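Local coordinates for alpha-catenin-like protein hmp-1 (PDB 5XA5) that binds beta-catenin, cadherin and actin filaments at cell junctions and is required for cell migration and shape change during body enclosure and elongation, at residues R210-Q215 with H248-A253; E52-T57 with D109-S114; S74-A79 with D142-K147. All blocks are in the same frame, centred on the assembly; numbering follows the deposited sequence. Where two conformers were deposited one is given.

Contact 1 (R210-Q215 with H248-A253); sequences RSALRQ and HSALNA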
ATOM      1  N   ARG A 210       8.517  -3.266 -16.725  1.00 24.63           N
ATOM      2  CA  ARG A 210       9.756  -2.689 -16.202  1.00 23.90           C
ATOM      3  C   ARG A 210      10.918  -2.863 -17.185  1.00 25.52           C
ATOM      4  O   ARG A 210      11.634  -1.910 -17.509  1.00 25.78           O
ATOM      5  CB  ARG A 210      10.118  -3.315 -14.838  1.00 22.54           C
ATOM      6  CG  ARG A 210      11.310  -2.647 -14.169  1.00 26.58           C
ATOM      7  CD  ARG A 210      12.101  -3.616 -13.285  1.00 40.33           C
ATOM      8  NE  ARG A 210      12.734  -4.659 -14.091  1.00 60.04           N
ATOM      9  CZ  ARG A 210      13.925  -4.540 -14.674  1.00 72.82           C
ATOM     10  NH1 ARG A 210      14.627  -3.422 -14.541  1.00 81.31           N
ATOM     11  NH2 ARG A 210      14.415  -5.538 -15.393  1.00 74.47           N
ATOM     12  N   SER A 211      11.090  -4.082 -17.672  1.00 23.35           N
ATOM     13  CA  SER A 211      12.163  -4.369 -18.610  0.52 23.61           C
ATOM     14  C   SER A 211      12.030  -3.538 -19.884  1.00 26.43           C
ATOM     15  O   SER A 211      13.028  -3.015 -20.398  1.00 27.51           O
ATOM     16  CB  SER A 211      12.178  -5.855 -18.942  0.52 29.45           C
ATOM     17  OG  SER A 211      12.396  -6.610 -17.767  0.52 33.60           O
ATOM     18  N   ALA A 212      10.802  -3.424 -20.381  1.00 24.62           N
ATOM     19  CA  ALA A 212      10.549  -2.662 -21.609  1.00 23.56           C
ATOM     20  C   ALA A 212      10.890  -1.191 -21.396  1.00 28.11           C
ATOM     21  O   ALA A 212      11.492  -0.558 -22.265  1.00 26.25           O
ATOM     22  CB  ALA A 212       9.105  -2.820 -22.046  1.00 24.60           C
ATOM     23  N   LEU A 213      10.495  -0.633 -20.252  1.00 21.57           N
ATOM     24  CA  LEU A 213      10.871   0.741 -19.952  1.00 21.00           C
ATOM     25  C   LEU A 213      12.391   0.907 -19.930  1.00 24.78           C
ATOM     26  O   LEU A 213      12.913   1.865 -20.507  1.00 24.16           O
ATOM     27  CB  LEU A 213      10.273   1.198 -18.611  1.00 22.53           C
ATOM     28  CG  LEU A 213      10.708   2.582 -18.114  1.00 25.71           C
ATOM     29  CD1 LEU A 213      10.315   3.672 -19.109  1.00 28.68           C
ATOM     30  CD2 LEU A 213      10.167   2.896 -16.712  1.00 21.55           C
ATOM     31  N   ARG A 214      13.104   0.008 -19.247  1.00 23.94           N
ATOM     32  CA  ARG A 214      14.554   0.138 -19.146  1.00 26.17           C
ATOM     33  C   ARG A 214      15.257   0.057 -20.499  1.00 25.71           C
ATOM     34  O   ARG A 214      16.271   0.723 -20.724  1.00 30.31           O
ATOM     35  CB  ARG A 214      15.135  -0.939 -18.221  1.00 30.59           C
ATOM     36  CG  ARG A 214      14.706  -0.826 -16.781  1.00 41.28           C
ATOM     37  CD  ARG A 214      14.802   0.593 -16.256  1.00 47.27           C
ATOM     38  NE  ARG A 214      16.148   1.164 -16.343  1.00 55.98           N
ATOM     39  CZ  ARG A 214      17.059   1.112 -15.373  1.00 61.16           C
ATOM     40  NH1 ARG A 214      16.796   0.481 -14.233  1.00 52.01           N
ATOM     41  NH2 ARG A 214      18.245   1.680 -15.549  1.00 52.35           N
ATOM     42  N   GLN A 215      14.732  -0.764 -21.398  1.00 24.71           N
ATOM     43  CA  GLN A 215      15.316  -0.909 -22.733  1.00 26.47           C
ATOM     44  C   GLN A 215      14.963   0.259 -23.642  1.00 28.46           C
ATOM     45  O   GLN A 215      15.779   0.692 -24.467  1.00 29.95           O
ATOM     46  CB  GLN A 215      14.845  -2.214 -23.369  1.00 32.45           C
ATOM     47  CG  GLN A 215      14.983  -2.255 -24.886  1.00 64.10           C
ATOM     48  CD  GLN A 215      14.020  -3.230 -25.536  1.00 93.29           C
ATOM     49  OE1 GLN A 215      13.077  -2.826 -26.218  1.00102.60           O
ATOM     50  NE2 GLN A 215      14.251  -4.523 -25.325  1.00101.73           N
ATOM     51  N   HIS A 248       5.725   4.926 -24.543  1.00 32.02           N
ATOM     52  CA  HIS A 248       4.377   5.157 -24.052  0.59 32.02           C
ATOM     53  C   HIS A 248       3.684   3.849 -23.699  1.00 31.73           C
ATOM     54  O   HIS A 248       3.016   3.764 -22.659  1.00 27.41           O
ATOM     55  CB  HIS A 248       3.569   5.944 -25.078  0.59 27.73           C
ATOM     56  CG  HIS A 248       4.028   7.358 -25.234  0.59 32.54           C
ATOM     57  ND1 HIS A 248       4.049   8.004 -26.452  0.59 32.01           N
ATOM     58  CD2 HIS A 248       4.492   8.252 -24.328  0.59 39.31           C
ATOM     59  CE1 HIS A 248       4.504   9.233 -26.288  0.59 37.47           C
ATOM     60  NE2 HIS A 248       4.777   9.409 -25.006  0.59 34.20           N
ATOM     61  N   SER A 249       3.868   2.822 -24.522  1.00 27.27           N
ATOM     62  CA  SER A 249       3.289   1.515 -24.236  0.61 29.67           C
ATOM     63  C   SER A 249       3.812   0.907 -22.940  1.00 28.47           C
ATOM     64  O   SER A 249       3.049   0.340 -22.172  1.00 25.12           O
ATOM     65  CB  SER A 249       3.550   0.562 -25.398  0.61 30.35           C
ATOM     66  OG  SER A 249       2.834   0.992 -26.538  0.61 29.41           O
ATOM     67  N   ALA A 250       5.113   1.027 -22.691  1.00 26.30           N
ATOM     68  CA  ALA A 250       5.679   0.479 -21.459  1.00 28.16           C
ATOM     69  C   ALA A 250       5.120   1.180 -20.225  1.00 27.64           C
ATOM     70  O   ALA A 250       4.812   0.541 -19.214  1.00 25.06           O
ATOM     71  CB  ALA A 250       7.196   0.586 -21.467  1.00 25.92           C
ATOM     72  N   LEU A 251       5.023   2.505 -20.296  1.00 25.95           N
ATOM     73  CA  LEU A 251       4.529   3.274 -19.151  1.00 22.55           C
ATOM     74  C   LEU A 251       3.063   2.947 -18.911  1.00 22.68           C
ATOM     75  O   LEU A 251       2.661   2.733 -17.766  1.00 24.62           O
ATOM     76  CB  LEU A 251       4.713   4.770 -19.378  1.00 23.67           C
ATOM     77  CG  LEU A 251       6.182   5.198 -19.436  1.00 26.62           C
ATOM     78  CD1 LEU A 251       6.295   6.580 -20.051  1.00 30.51           C
ATOM     79  CD2 LEU A 251       6.822   5.167 -18.062  1.00 30.51           C
ATOM     80  N   ASN A 252       2.273   2.896 -19.984  1.00 25.60           N
ATOM     81  CA  ASN A 252       0.874   2.493 -19.855  1.00 22.62           C
ATOM     82  C   ASN A 252       0.743   1.083 -19.295  1.00 27.68           C
ATOM     83  O   ASN A 252      -0.176   0.796 -18.527  1.00 28.96           O
ATOM     84  CB  ASN A 252       0.153   2.579 -21.200  1.00 25.74           C
ATOM     85  CG  ASN A 252       0.039   3.994 -21.689  1.00 32.39           C
ATOM     86  OD1 ASN A 252       0.282   4.937 -20.942  1.00 32.56           O
ATOM     87  ND2 ASN A 252      -0.333   4.157 -22.952  1.00 42.32           N
ATOM     88  N   ALA A 253       1.653   0.202 -19.696  1.00 25.18           N
ATOM     89  CA  ALA A 253       1.639  -1.170 -19.184  1.00 25.92           C
ATOM     90  C   ALA A 253       1.909  -1.223 -17.677  1.00 26.00           C
ATOM     91  O   ALA A 253       1.224  -1.956 -16.945  1.00 26.06           O
ATOM     92  CB  ALA A 253       2.646  -2.021 -19.948  1.00 27.96           C
TER
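The methyl of Ala250 is the central bump of this contact, and the hollow it fills is the backbone turn around Ala212 and Leu213. Its CB lies 3.7 Å from Leu213 N, 3.9 Å from Ala212 CB and 4.2 Å from Leu213 CB, so it presses on main chain as well as side chain. With only methyls at Ala212 and Ala250, the backbones can approach closely: the CA atoms of Leu213 and Ala250 are 5.4 Å apart, and the local helix axes come within 8.5 Å. A second meeting lies beside the alanines, where Leu213 CD1 and Leu251 CD2 touch at 3.9 Å. Leu213 gets there with CG turned anti to its backbone N (chi1 174°), while Leu251, with CG beside its own N, brings CD2 toward the partner helix. The two leucines cross at a slant. Further in, Leu213 rests on Ile183 and Leu186 of helix 169-196, and Leu251 on Val153 and Val156 of helix 117-165. The segments run at 149°, close to antiparallel. Small residues at the nearest approach, with leucines feeding a core shared by four helices, fit the antiparallel helical bundles of the vinculin/alpha-catenin family.

Contact 2 (E52-T57 with D109-S114); sequences EGLVAT and DFVRDS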
ATOM      1  N   GLU A  52      -8.427  -5.694  34.364  1.00 46.66           N
ATOM      2  CA  GLU A  52      -8.400  -4.278  34.011  1.00 42.14           C
ATOM      3  C   GLU A  52      -7.175  -3.940  33.142  1.00 43.42           C
ATOM      4  O   GLU A  52      -7.260  -3.106  32.237  1.00 41.14           O
ATOM      5  CB  GLU A  52      -8.443  -3.408  35.272  1.00 60.63           C
ATOM      6  CG  GLU A  52      -9.752  -3.536  36.063  1.00 75.54           C
ATOM      7  CD  GLU A  52     -10.989  -3.183  35.244  1.00 91.15           C
ATOM      8  OE1 GLU A  52     -10.937  -2.206  34.466  1.00 98.75           O
ATOM      9  OE2 GLU A  52     -12.012  -3.890  35.373  1.00 94.59           O
ATOM     10  N   GLY A  53      -6.053  -4.605  33.404  1.00 41.14           N
ATOM     11  CA  GLY A  53      -4.861  -4.465  32.585  1.00 37.59           C
ATOM     12  C   GLY A  53      -5.052  -4.915  31.142  1.00 36.13           C
ATOM     13  O   GLY A  53      -4.453  -4.342  30.221  1.00 38.57           O
ATOM     14  N   LEU A  54      -5.866  -5.947  30.928  1.00 30.89           N
ATOM     15  CA  LEU A  54      -6.156  -6.403  29.562  1.00 30.08           C
ATOM     16  C   LEU A  54      -6.826  -5.299  28.761  1.00 32.80           C
ATOM     17  O   LEU A  54      -6.511  -5.086  27.590  1.00 34.82           O
ATOM     18  CB  LEU A  54      -7.054  -7.641  29.563  1.00 34.63           C
ATOM     19  CG  LEU A  54      -6.470  -8.974  30.017  1.00 36.91           C
ATOM     20  CD1 LEU A  54      -7.552 -10.044  30.144  1.00 38.93           C
ATOM     21  CD2 LEU A  54      -5.399  -9.413  29.041  1.00 34.91           C
ATOM     22  N   VAL A  55      -7.767  -4.609  29.388  1.00 35.20           N
ATOM     23  CA  VAL A  55      -8.473  -3.522  28.730  1.00 36.70           C
ATOM     24  C   VAL A  55      -7.520  -2.345  28.518  1.00 39.34           C
ATOM     25  O   VAL A  55      -7.541  -1.703  27.466  1.00 38.64           O
ATOM     26  CB  VAL A  55      -9.701  -3.078  29.550  1.00 38.91           C
ATOM     27  CG1 VAL A  55     -10.389  -1.881  28.905  1.00 43.47           C
ATOM     28  CG2 VAL A  55     -10.677  -4.239  29.730  1.00 43.80           C
ATOM     29  N   ALA A  56      -6.678  -2.068  29.514  1.00 39.89           N
ATOM     30  CA  ALA A  56      -5.718  -0.968  29.409  1.00 38.51           C
ATOM     31  C   ALA A  56      -4.774  -1.171  28.230  1.00 44.85           C
ATOM     32  O   ALA A  56      -4.510  -0.240  27.462  1.00 39.65           O
ATOM     33  CB  ALA A  56      -4.925  -0.816  30.707  1.00 42.14           C
ATOM     34  N   THR A  57      -4.261  -2.388  28.091  1.00 36.87           N
ATOM     35  CA  THR A  57      -3.382  -2.706  26.973  1.00 36.97           C
ATOM     36  C   THR A  57      -4.098  -2.507  25.649  1.00 38.60           C
ATOM     37  O   THR A  57      -3.544  -1.919  24.720  1.00 37.43           O
ATOM     38  CB  THR A  57      -2.868  -4.143  27.058  1.00 39.89           C
ATOM     39  OG1 THR A  57      -2.119  -4.311  28.269  1.00 44.24           O
ATOM     40  CG2 THR A  57      -1.995  -4.477  25.855  1.00 48.37           C
ATOM     41  N   ASP A 109     -16.898  -4.891  29.725  1.00 46.77           N
ATOM     42  CA  ASP A 109     -18.091  -5.580  30.213  1.00 45.31           C
ATOM     43  C   ASP A 109     -17.815  -7.065  30.397  1.00 46.46           C
ATOM     44  O   ASP A 109     -18.234  -7.675  31.380  1.00 46.12           O
ATOM     45  CB  ASP A 109     -19.265  -5.385  29.251  1.00 47.22           C
ATOM     46  CG  ASP A 109     -19.677  -3.932  29.120  1.00 53.16           C
ATOM     47  OD1 ASP A 109     -19.420  -3.149  30.059  1.00 55.07           O
ATOM     48  OD2 ASP A 109     -20.261  -3.578  28.074  1.00 57.90           O
ATOM     49  N   PHE A 110     -17.092  -7.644  29.445  1.00 42.59           N
ATOM     50  CA  PHE A 110     -16.798  -9.063  29.502  1.00 41.76           C
ATOM     51  C   PHE A 110     -15.851  -9.417  30.641  1.00 45.02           C
ATOM     52  O   PHE A 110     -16.153 -10.300  31.429  1.00 42.33           O
ATOM     53  CB  PHE A 110     -16.217  -9.538  28.171  1.00 38.53           C
ATOM     54  CG  PHE A 110     -15.402 -10.798  28.277  1.00 43.35           C
ATOM     55  CD1 PHE A 110     -15.972 -11.983  28.721  1.00 42.64           C
ATOM     56  CD2 PHE A 110     -14.066 -10.798  27.906  1.00 38.10           C
ATOM     57  CE1 PHE A 110     -15.211 -13.140  28.810  1.00 45.26           C
ATOM     58  CE2 PHE A 110     -13.308 -11.943  27.983  1.00 42.74           C
ATOM     59  CZ  PHE A 110     -13.877 -13.119  28.446  1.00 36.79           C
ATOM     60  N   VAL A 111     -14.712  -8.738  30.734  1.00 42.92           N
ATOM     61  CA  VAL A 111     -13.703  -9.125  31.718  1.00 40.83           C
ATOM     62  C   VAL A 111     -14.208  -8.912  33.139  1.00 42.42           C
ATOM     63  O   VAL A 111     -13.701  -9.510  34.087  1.00 49.57           O
ATOM     64  CB  VAL A 111     -12.387  -8.342  31.534  1.00 35.74           C
ATOM     65  CG1 VAL A 111     -11.758  -8.664  30.178  1.00 45.42           C
ATOM     66  CG2 VAL A 111     -12.624  -6.850  31.679  1.00 46.60           C
ATOM     67  N   ARG A 112     -15.216  -8.062  33.281  1.00 41.45           N
ATOM     68  CA  ARG A 112     -15.780  -7.774  34.595  1.00 41.01           C
ATOM     69  C   ARG A 112     -16.865  -8.774  34.977  1.00 56.46           C
ATOM     70  O   ARG A 112     -17.274  -8.847  36.136  1.00 57.08           O
ATOM     71  CB  ARG A 112     -16.331  -6.350  34.632  1.00 46.64           C
ATOM     72  CG  ARG A 112     -15.257  -5.287  34.830  1.00 48.67           C
ATOM     73  CD  ARG A 112     -15.840  -3.887  34.797  1.00 55.42           C
ATOM     74  NE  ARG A 112     -14.839  -2.876  35.123  1.00 57.61           N
ATOM     75  CZ  ARG A 112     -15.090  -1.574  35.207  1.00 74.27           C
ATOM     76  NH1 ARG A 112     -16.318  -1.117  34.997  1.00 79.94           N
ATOM     77  NH2 ARG A 112     -14.116  -0.726  35.516  1.00 76.64           N
ATOM     78  N   ASP A 113     -17.331  -9.538  33.995  1.00 48.17           N
ATOM     79  CA  ASP A 113     -18.313 -10.596  34.224  1.00 48.39           C
ATOM     80  C   ASP A 113     -17.896 -11.782  33.365  1.00 46.08           C
ATOM     81  O   ASP A 113     -18.628 -12.218  32.477  1.00 47.78           O
ATOM     82  CB  ASP A 113     -19.724 -10.112  33.876  1.00 50.74           C
ATOM     83  CG  ASP A 113     -20.807 -11.106  34.271  1.00 58.04           C
ATOM     84  OD1 ASP A 113     -20.567 -11.932  35.176  1.00 55.86           O
ATOM     85  OD2 ASP A 113     -21.906 -11.048  33.674  1.00 56.51           O
ATOM     86  N   SER A 114     -16.704 -12.302  33.638  1.00 51.92           N
ATOM     87  CA  SER A 114     -16.016 -13.152  32.668  1.00 45.49           C
ATOM     88  C   SER A 114     -16.605 -14.554  32.523  1.00 49.52           C
ATOM     89  O   SER A 114     -16.163 -15.320  31.668  1.00 49.22           O
ATOM     90  CB  SER A 114     -14.527 -13.250  33.021  1.00 41.62           C
ATOM     91  OG  SER A 114     -14.330 -13.661  34.360  1.00 45.27           O
TER
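Glu52 and Arg112 meet at the more exposed edge of this contact, their side chains crossing at about a right angle. Glu52 OE2 takes the N-H of Arg112 NE at 3.0 Å in a nearly straight bond (172°), forming a salt bridge. The acceptor sits at the edge of the guanidinium, close to its plane, whereas NE reaches OE2 on the syn side and 26° out of the carboxylate plane. The two planes are 44° apart, in keeping with this offset. The pairing rests on one bond: Glu52 OE1 stays 3.7 Å from Arg112 NH2. Arg112 is extended from CG to NE, and Glu52 bends at chi2, bringing its carboxylate to the arginine's flank, where OE2 lies 3.6 Å from Arg112 CG.

Beneath the ion pair the contact is apolar. Val111 sends its two methyls to different partners: CG2 to Val55 CG2 at 3.8 Å and CG1 more loosely to Leu54 CD1 at 4.4 Å. Val55 also packs on Ile104, on Arg108 (as does Glu52) and on an apolar side chain of another protein's chain.

Glu52 lies in the first turn of helix 51-74, where the dipole would probably favour a negative charge, and Arg112 near the C-terminal end of helix 83-112, where it would probably favour a positive one. Buried valines and leucine form the apolar core, while one charged bond adds directionality at the exposed edge.

Contact 3 (S74-A79 with D142-K147); sequences SKCPIA and DSIDVK
Ile78 reaches from a loop to Ile144 and Lys147 of helix 117-165, and its longer branch makes the contact step by step. At CB the chain divides, and CG1 stands between the backbone N and the carbonyl carbon (chi1 62°), which aims this branch at the helix. CG1 is flanked within its own loop by Cys76 SG, 3.6 Å away, so the sulfur lies alongside the middle of the branch. From CG1 the chain runs on extended (chi2 175°) and delivers CD1 to the helix surface. There CD1 lies 3.7 Å from Lys147 CB and 4.1 Å from Ile144 CG2, set between the CB of the lysine and a branch methyl of the isoleucine, about one turn apart on the helix. Ile78 crosses Lys147 at about a right angle and Ile144 obliquely.

Cys76 adds a second point of touch: its SG comes to 3.7 Å from Ile144 CG2. That one methyl is thus shared by the sulfur and the isoleucine tip. Both loop residues belong to a type I beta turn from Cys76 to Ala79, closed by a hydrogen bond from Ala79 N to Cys76 O of 3.0 Å. Lys147 contributes its aliphatic base; the rest of its chain leads away, and NZ forms a salt bridge with Asp82.

The loop joins helices 51-74 and 83-112 and folds over helix 117-165, where Val148 also touches Cys76 and Ile78. Ile144 lies in turn against Ala85 and Leu89 of helix 83-112, so Ile144 stands between the loop and that helix, while Asp145 on the same helical segment hydrogen-bonds to the backbone of another protein's chain.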
ATOM      1  N   SER A  74      -0.085  11.496   7.036  1.00 42.98           N
ATOM      2  CA  SER A  74       0.438  12.849   6.863  1.00 46.70           C
ATOM      3  C   SER A  74       1.724  12.893   6.038  1.00 51.92           C
ATOM      4  O   SER A  74       2.038  13.910   5.424  1.00 56.84           O
ATOM      5  CB  SER A  74       0.678  13.503   8.229  1.00 54.62           C
ATOM      6  OG  SER A  74       1.851  12.995   8.842  1.00 56.60           O
ATOM      7  N   LYS A  75       2.462  11.791   6.017  1.00 47.86           N
ATOM      8  CA  LYS A  75       3.723  11.734   5.291  1.00 53.01           C
ATOM      9  C   LYS A  75       3.547  11.190   3.876  1.00 52.34           C
ATOM     10  O   LYS A  75       4.507  11.153   3.101  1.00 54.42           O
ATOM     11  CB  LYS A  75       4.740  10.875   6.047  1.00 61.27           C
ATOM     12  CG  LYS A  75       5.828  11.678   6.735  1.00 78.04           C
ATOM     13  CD  LYS A  75       7.064  10.830   7.010  1.00 89.85           C
ATOM     14  CE  LYS A  75       7.991  11.518   8.005  1.00100.01           C
ATOM     15  NZ  LYS A  75       7.792  12.994   8.041  1.00103.09           N
ATOM     16  N   CYS A  76       2.327  10.775   3.541  1.00 49.78           N
ATOM     17  CA  CYS A  76       2.068  10.173   2.235  1.00 47.11           C
ATOM     18  C   CYS A  76       2.349  11.175   1.133  1.00 47.91           C
ATOM     19  O   CYS A  76       1.769  12.258   1.120  1.00 46.89           O
ATOM     20  CB  CYS A  76       0.630   9.673   2.125  1.00 51.02           C
ATOM     21  SG  CYS A  76       0.221   9.041   0.469  1.00 49.31           S
ATOM     22  N   PRO A  77       3.245  10.816   0.204  1.00 50.63           N
ATOM     23  CA  PRO A  77       3.719  11.777  -0.802  1.00 52.82           C
ATOM     24  C   PRO A  77       2.647  12.333  -1.744  1.00 59.87           C
ATOM     25  O   PRO A  77       2.926  13.316  -2.418  1.00 66.91           O
ATOM     26  CB  PRO A  77       4.765  10.972  -1.586  1.00 49.66           C
ATOM     27  CG  PRO A  77       4.455   9.558  -1.313  1.00 56.02           C
ATOM     28  CD  PRO A  77       3.908   9.508   0.075  1.00 54.77           C
ATOM     29  N   ILE A  78       1.451  11.759  -1.798  1.00 53.14           N
ATOM     30  CA  ILE A  78       0.417  12.366  -2.636  1.00 55.65           C
ATOM     31  C   ILE A  78      -0.656  13.105  -1.825  1.00 59.59           C
ATOM     32  O   ILE A  78      -1.784  13.267  -2.284  1.00 54.62           O
ATOM     33  CB  ILE A  78      -0.262  11.320  -3.561  1.00 49.98           C
ATOM     34  CG1 ILE A  78      -0.964  10.228  -2.755  1.00 52.69           C
ATOM     35  CG2 ILE A  78       0.744  10.738  -4.578  1.00 53.54           C
ATOM     36  CD1 ILE A  78      -1.728   9.252  -3.621  1.00 56.73           C
ATOM     37  N   ALA A  79      -0.278  13.560  -0.628  1.00 62.41           N
ATOM     38  CA  ALA A  79      -1.165  14.287   0.289  1.00 67.86           C
ATOM     39  C   ALA A  79      -1.801  15.491  -0.393  1.00 77.56           C
ATOM     40  O   ALA A  79      -3.013  15.722  -0.267  1.00 85.37           O
ATOM     41  CB  ALA A  79      -0.396  14.717   1.533  1.00 60.44           C
ATOM     42  N   ASP A 142      -2.828   0.033   0.998  1.00 25.56           N
ATOM     43  CA  ASP A 142      -2.070  -0.517  -0.121  1.00 23.86           C
ATOM     44  C   ASP A 142      -2.487   0.183  -1.413  1.00 26.44           C
ATOM     45  O   ASP A 142      -1.644   0.463  -2.269  1.00 27.98           O
ATOM     46  CB  ASP A 142      -2.267  -2.027  -0.233  1.00 24.44           C
ATOM     47  CG  ASP A 142      -1.370  -2.648  -1.291  1.00 28.95           C
ATOM     48  OD1 ASP A 142      -0.143  -2.616  -1.081  1.00 28.15           O
ATOM     49  OD2 ASP A 142      -1.894  -3.182  -2.298  1.00 28.87           O
ATOM     50  N   SER A 143      -3.774   0.492  -1.556  1.00 28.88           N
ATOM     51  CA  SER A 143      -4.228   1.099  -2.806  1.00 31.25           C
ATOM     52  C   SER A 143      -3.630   2.493  -2.961  1.00 34.03           C
ATOM     53  O   SER A 143      -3.371   2.950  -4.088  1.00 33.03           O
ATOM     54  CB  SER A 143      -5.751   1.159  -2.863  1.00 39.67           C
ATOM     55  OG  SER A 143      -6.246   2.163  -2.007  1.00 43.25           O
ATOM     56  N   ILE A 144      -3.405   3.166  -1.832  1.00 29.16           N
ATOM     57  CA  ILE A 144      -2.827   4.514  -1.850  1.00 29.36           C
ATOM     58  C   ILE A 144      -1.325   4.413  -2.103  1.00 29.26           C
ATOM     59  O   ILE A 144      -0.736   5.203  -2.834  1.00 29.65           O
ATOM     60  CB  ILE A 144      -3.085   5.266  -0.522  1.00 33.58           C
ATOM     61  CG1 ILE A 144      -4.586   5.373  -0.253  1.00 47.43           C
ATOM     62  CG2 ILE A 144      -2.445   6.640  -0.551  1.00 45.99           C
ATOM     63  CD1 ILE A 144      -5.384   5.844  -1.443  1.00 43.46           C
ATOM     64  N   ASP A 145      -0.702   3.405  -1.504  1.00 28.53           N
ATOM     65  CA  ASP A 145       0.690   3.113  -1.795  1.00 26.21           C
ATOM     66  C   ASP A 145       0.880   2.867  -3.306  1.00 27.77           C
ATOM     67  O   ASP A 145       1.896   3.255  -3.878  1.00 28.69           O
ATOM     68  CB  ASP A 145       1.172   1.890  -0.980  1.00 27.69           C
ATOM     69  CG  ASP A 145       1.307   2.186   0.518  1.00 32.15           C
ATOM     70  OD1 ASP A 145       1.432   3.374   0.888  1.00 32.05           O
ATOM     71  OD2 ASP A 145       1.281   1.217   1.326  1.00 33.78           O
ATOM     72  N   VAL A 146      -0.105   2.239  -3.951  1.00 27.85           N
ATOM     73  CA  VAL A 146      -0.014   1.984  -5.386  1.00 25.69           C
ATOM     74  C   VAL A 146      -0.146   3.303  -6.151  1.00 30.01           C
ATOM     75  O   VAL A 146       0.562   3.521  -7.138  1.00 28.45           O
ATOM     76  CB  VAL A 146      -1.092   0.984  -5.854  1.00 26.91           C
ATOM     77  CG1 VAL A 146      -1.276   1.051  -7.380  1.00 30.37           C
ATOM     78  CG2 VAL A 146      -0.722  -0.413  -5.409  1.00 26.69           C
ATOM     79  N   LYS A 147      -1.030   4.187  -5.683  1.00 26.82           N
ATOM     80  CA  LYS A 147      -1.227   5.481  -6.339  1.00 25.64           C
ATOM     81  C   LYS A 147       0.056   6.291  -6.335  1.00 30.02           C
ATOM     82  O   LYS A 147       0.327   7.059  -7.266  1.00 28.26           O
ATOM     83  CB  LYS A 147      -2.344   6.277  -5.661  1.00 30.83           C
ATOM     84  CG  LYS A 147      -3.735   5.885  -6.113  1.00 41.24           C
ATOM     85  CD  LYS A 147      -4.781   6.875  -5.625  1.00 48.95           C
ATOM     86  CE  LYS A 147      -6.108   6.652  -6.340  1.00 60.83           C
ATOM     87  NZ  LYS A 147      -7.180   7.540  -5.818  1.00 65.93           N
TER

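How the contacts relate
Contacts 2 and 3 interleave along the chain, in the order 52-57, 74-79, 109-114, 142-147; contact 1 follows as a separate pair. Helix 51-74 carries segment 52-57 near its start and ends at the loop of contact 3, so these contacts lie toward its two ends, with centres about 36 Å apart. Contact 1 lies on the other side of the chain's centre from contact 2, their centres about 56 Å apart, and joins helices 200-229 and 234-258. Contact 3 is nearer the middle, its centre about 23 Å from that of contact 1. The long helix 117-165 carries one segment of contact 3 and also packs against contact 1, consistent with a spine linking two successive helical bundles of this elongated N-terminal part.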